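Deoxyuridine 5'-triphosphate nucleotidohydrolase (Entamoeba histolytica, PDB 3LQW) probably hydrolyses dUTP to dUMP and diphosphate with the help of magnesium, supplying the thymidine nucleotide precursor and keeping uracil out of DNA. Local coordinates at residues His76-Arg81 / Ile134-Tyr139. Sequence-based numbering, arbitrary orientation.
Sequences HQCYGR and IERISY
Glu135 OE2 is gripped twice: NE of Arg81 reaches it at 2.9 Å in a salt bridge, and the hydroxyl of Tyr79 of the third subunit, which also bonds to Arg81 NH2, hydrogen-bonds to the same oxygen. Glu135 OE2 lies in the guanidinium plane of Arg81, whereas NE comes to it from above the plane of the carboxylate, the two groups being turned 52° apart. A bend at chi2 (-91°) turns the Glu135 carboxylate toward the arginine, while its CB packs on CE1 of Tyr79 in the same chain at 3.4 Å, the glutamate stem running alongside the tyrosine in the same direction. The hydroxyl of this Tyr79 is hydrogen-bonded to Glu135 OE2 and Arg81 NH2 of the second subunit, so that the same trio is repeated around the trimer. There Glu135 OE1 comes close to its counterparts in the other two chains, a crowding of like charge that the arginines probably offset. This is the trimeric dUTPase fold, in which strands 78-83 and 128-136 run antiparallel as neighbours, and the pair illustrates how one face of two strands can serve a subunit interface. Tyr79 and Glu135 form the hydrogen-bonded pair, Tyr79 N to Glu135 O and Glu135 N to Tyr79 O both measuring 3.0 Å. On the face opposite their side chains, Cys78 CB rests on Ile134 CG2 at 3.6 Å. Past the end of strand 128-136, Ile137 N still donates to Gln77 O, in an almost straight bond, and Ile137 CG2 meets the edge of the Tyr79 ring, 3.4 Å from CD1. Gln77 O also receives a water that Arg136 NH1 holds, while Arg136 forms a salt bridge with Glu24. A second water joins Cys78 O to Tyr139 OH, which has a further partner in Glu103.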
loop_
_atom_site.group_PDB
_atom_site.type_symbol
_atom_site.label_atom_id
_atom_site.label_comp_id
_atom_site.label_asym_id
_atom_site.label_seq_id
_atom_site.Cartn_x
_atom_site.Cartn_y
_atom_site.Cartn_z
ATOM N N HIS A 76 -19.413 0.141 5.240
ATOM C CA HIS A 76 -19.304 1.508 5.672
ATOM C C HIS A 76 -18.023 1.780 6.483
ATOM O O HIS A 76 -17.618 0.988 7.310
ATOM C CB HIS A 76 -20.540 1.881 6.487
ATOM C CG HIS A 76 -20.680 3.343 6.751
ATOM N ND1 HIS A 76 -20.516 4.303 5.773
ATOM C CD2 HIS A 76 -20.959 4.009 7.895
ATOM C CE1 HIS A 76 -20.690 5.499 6.309
ATOM N NE2 HIS A 76 -20.945 5.347 7.598
ATOM N N GLN A 77 -17.429 2.951 6.235
ATOM C CA GLN A 77 -16.235 3.415 6.935
ATOM C C GLN A 77 -15.016 2.518 6.674
ATOM O O GLN A 77 -14.090 2.451 7.471
ATOM C CB GLN A 77 -16.505 3.626 8.426
ATOM C CG GLN A 77 -17.496 4.784 8.653
ATOM C CD GLN A 77 -18.019 4.875 10.053
ATOM O OE1 GLN A 77 -18.003 3.903 10.820
ATOM N NE2 GLN A 77 -18.555 6.038 10.375
ATOM N N CYS A 78 -15.039 1.859 5.519
ATOM C CA CYS A 78 -13.919 1.065 5.032
ATOM C C CYS A 78 -13.679 1.450 3.594
ATOM O O CYS A 78 -14.521 2.060 2.928
ATOM C CB CYS A 78 -14.230 -0.426 5.106
ATOM S SG CYS A 78 -14.528 -1.061 6.786
ATOM N N TYR A 79 -12.531 1.023 3.069
ATOM C CA TYR A 79 -12.312 0.983 1.631
ATOM C C TYR A 79 -11.641 -0.347 1.267
ATOM O O TYR A 79 -11.187 -1.068 2.154
ATOM C CB TYR A 79 -11.521 2.201 1.133
ATOM C CG TYR A 79 -10.042 2.069 1.287
ATOM C CD1 TYR A 79 -9.454 2.206 2.521
ATOM C CD2 TYR A 79 -9.219 1.803 0.208
ATOM C CE1 TYR A 79 -8.088 2.096 2.697
ATOM C CE2 TYR A 79 -7.834 1.672 0.376
ATOM C CZ TYR A 79 -7.274 1.794 1.632
ATOM O OH TYR A 79 -5.919 1.699 1.766
ATOM N N GLY A 80 -11.610 -0.658 -0.014
ATOM C CA GLY A 80 -10.920 -1.838 -0.486
ATOM C C GLY A 80 -9.572 -1.426 -1.056
ATOM O O GLY A 80 -9.507 -0.686 -2.018
ATOM N N ARG A 81 -8.520 -1.946 -0.464
ATOM C CA ARG A 81 -7.173 -1.717 -0.973
ATOM C C ARG A 81 -6.751 -2.898 -1.801
ATOM O O ARG A 81 -6.817 -4.040 -1.369
ATOM C CB ARG A 81 -6.175 -1.547 0.159
ATOM C CG ARG A 81 -4.761 -1.140 -0.351
ATOM C CD ARG A 81 -3.777 -0.919 0.736
ATOM N NE ARG A 81 -3.375 -2.162 1.420
ATOM C CZ ARG A 81 -2.369 -2.940 1.020
ATOM N NH1 ARG A 81 -1.729 -2.694 -0.124
ATOM N NH2 ARG A 81 -1.964 -3.951 1.766
ATOM N N ILE A 134 -10.059 -5.166 3.135
ATOM C CA ILE A 134 -11.090 -4.237 3.600
ATOM C C ILE A 134 -10.561 -3.496 4.835
ATOM O O ILE A 134 -10.550 -3.992 5.955
ATOM C CB ILE A 134 -12.429 -4.929 3.878
ATOM C CG1 ILE A 134 -12.843 -5.791 2.669
ATOM C CG2 ILE A 134 -13.481 -3.893 4.251
ATOM C CD1 ILE A 134 -12.934 -5.084 1.332
ATOM N N GLU A 135 -10.001 -2.315 4.560
ATOM C CA GLU A 135 -9.269 -1.489 5.531
ATOM C C GLU A 135 -10.218 -0.503 6.223
ATOM O O GLU A 135 -11.021 0.139 5.554
ATOM C CB GLU A 135 -8.219 -0.632 4.795
ATOM C CG GLU A 135 -7.201 -1.291 3.857
ATOM C CD GLU A 135 -5.884 -1.713 4.501
ATOM O OE1 GLU A 135 -5.649 -1.339 5.673
ATOM O OE2 GLU A 135 -5.099 -2.393 3.783
ATOM N N ARG A 136 -10.077 -0.357 7.539
ATOM C CA ARG A 136 -10.845 0.668 8.267
ATOM C C ARG A 136 -10.177 2.020 8.164
ATOM O O ARG A 136 -8.981 2.138 8.376
ATOM C CB ARG A 136 -10.969 0.259 9.738
ATOM C CG ARG A 136 -11.644 -1.081 9.945
ATOM C CD ARG A 136 -12.243 -1.195 11.358
ATOM N NE ARG A 136 -12.855 -2.518 11.573
ATOM C CZ ARG A 136 -14.030 -2.898 11.075
ATOM N NH1 ARG A 136 -14.762 -2.089 10.350
ATOM N NH2 ARG A 136 -14.456 -4.128 11.281
ATOM N N ILE A 137 -10.980 3.028 7.860
ATOM C CA ILE A 137 -10.491 4.369 7.619
ATOM C C ILE A 137 -11.346 5.421 8.330
ATOM O O ILE A 137 -12.457 5.139 8.792
ATOM C CB ILE A 137 -10.390 4.710 6.109
ATOM C CG1 ILE A 137 -11.722 4.500 5.389
ATOM C CG2 ILE A 137 -9.284 3.881 5.457
ATOM C CD1 ILE A 137 -11.797 5.198 4.029
ATOM N N SER A 138 -10.786 6.619 8.396
ATOM C CA SER A 138 -11.476 7.799 8.889
ATOM C C SER A 138 -11.916 8.682 7.761
ATOM O O SER A 138 -11.143 8.975 6.842
ATOM C CB SER A 138 -10.512 8.596 9.759
ATOM O OG SER A 138 -11.070 9.852 10.163
ATOM N N TYR A 139 -13.175 9.132 7.825
ATOM C CA TYR A 139 -13.684 10.176 6.915
ATOM C C TYR A 139 -13.567 11.564 7.557
ATOM O O TYR A 139 -14.397 12.446 7.314
ATOM C CB TYR A 139 -15.123 9.922 6.489
ATOM C CG TYR A 139 -15.273 8.723 5.606
ATOM C CD1 TYR A 139 -14.566 8.603 4.416
ATOM C CD2 TYR A 139 -16.212 7.731 5.910
ATOM C CE1 TYR A 139 -14.737 7.522 3.590
ATOM C CE2 TYR A 139 -16.392 6.651 5.095
ATOM C CZ TYR A 139 -15.655 6.544 3.941
ATOM O OH TYR A 139 -15.819 5.467 3.110
HETATM O O HOH W 1 -14.586 0.836 9.853
HETATM O O HOH W 2 -14.350 4.259 1.072
#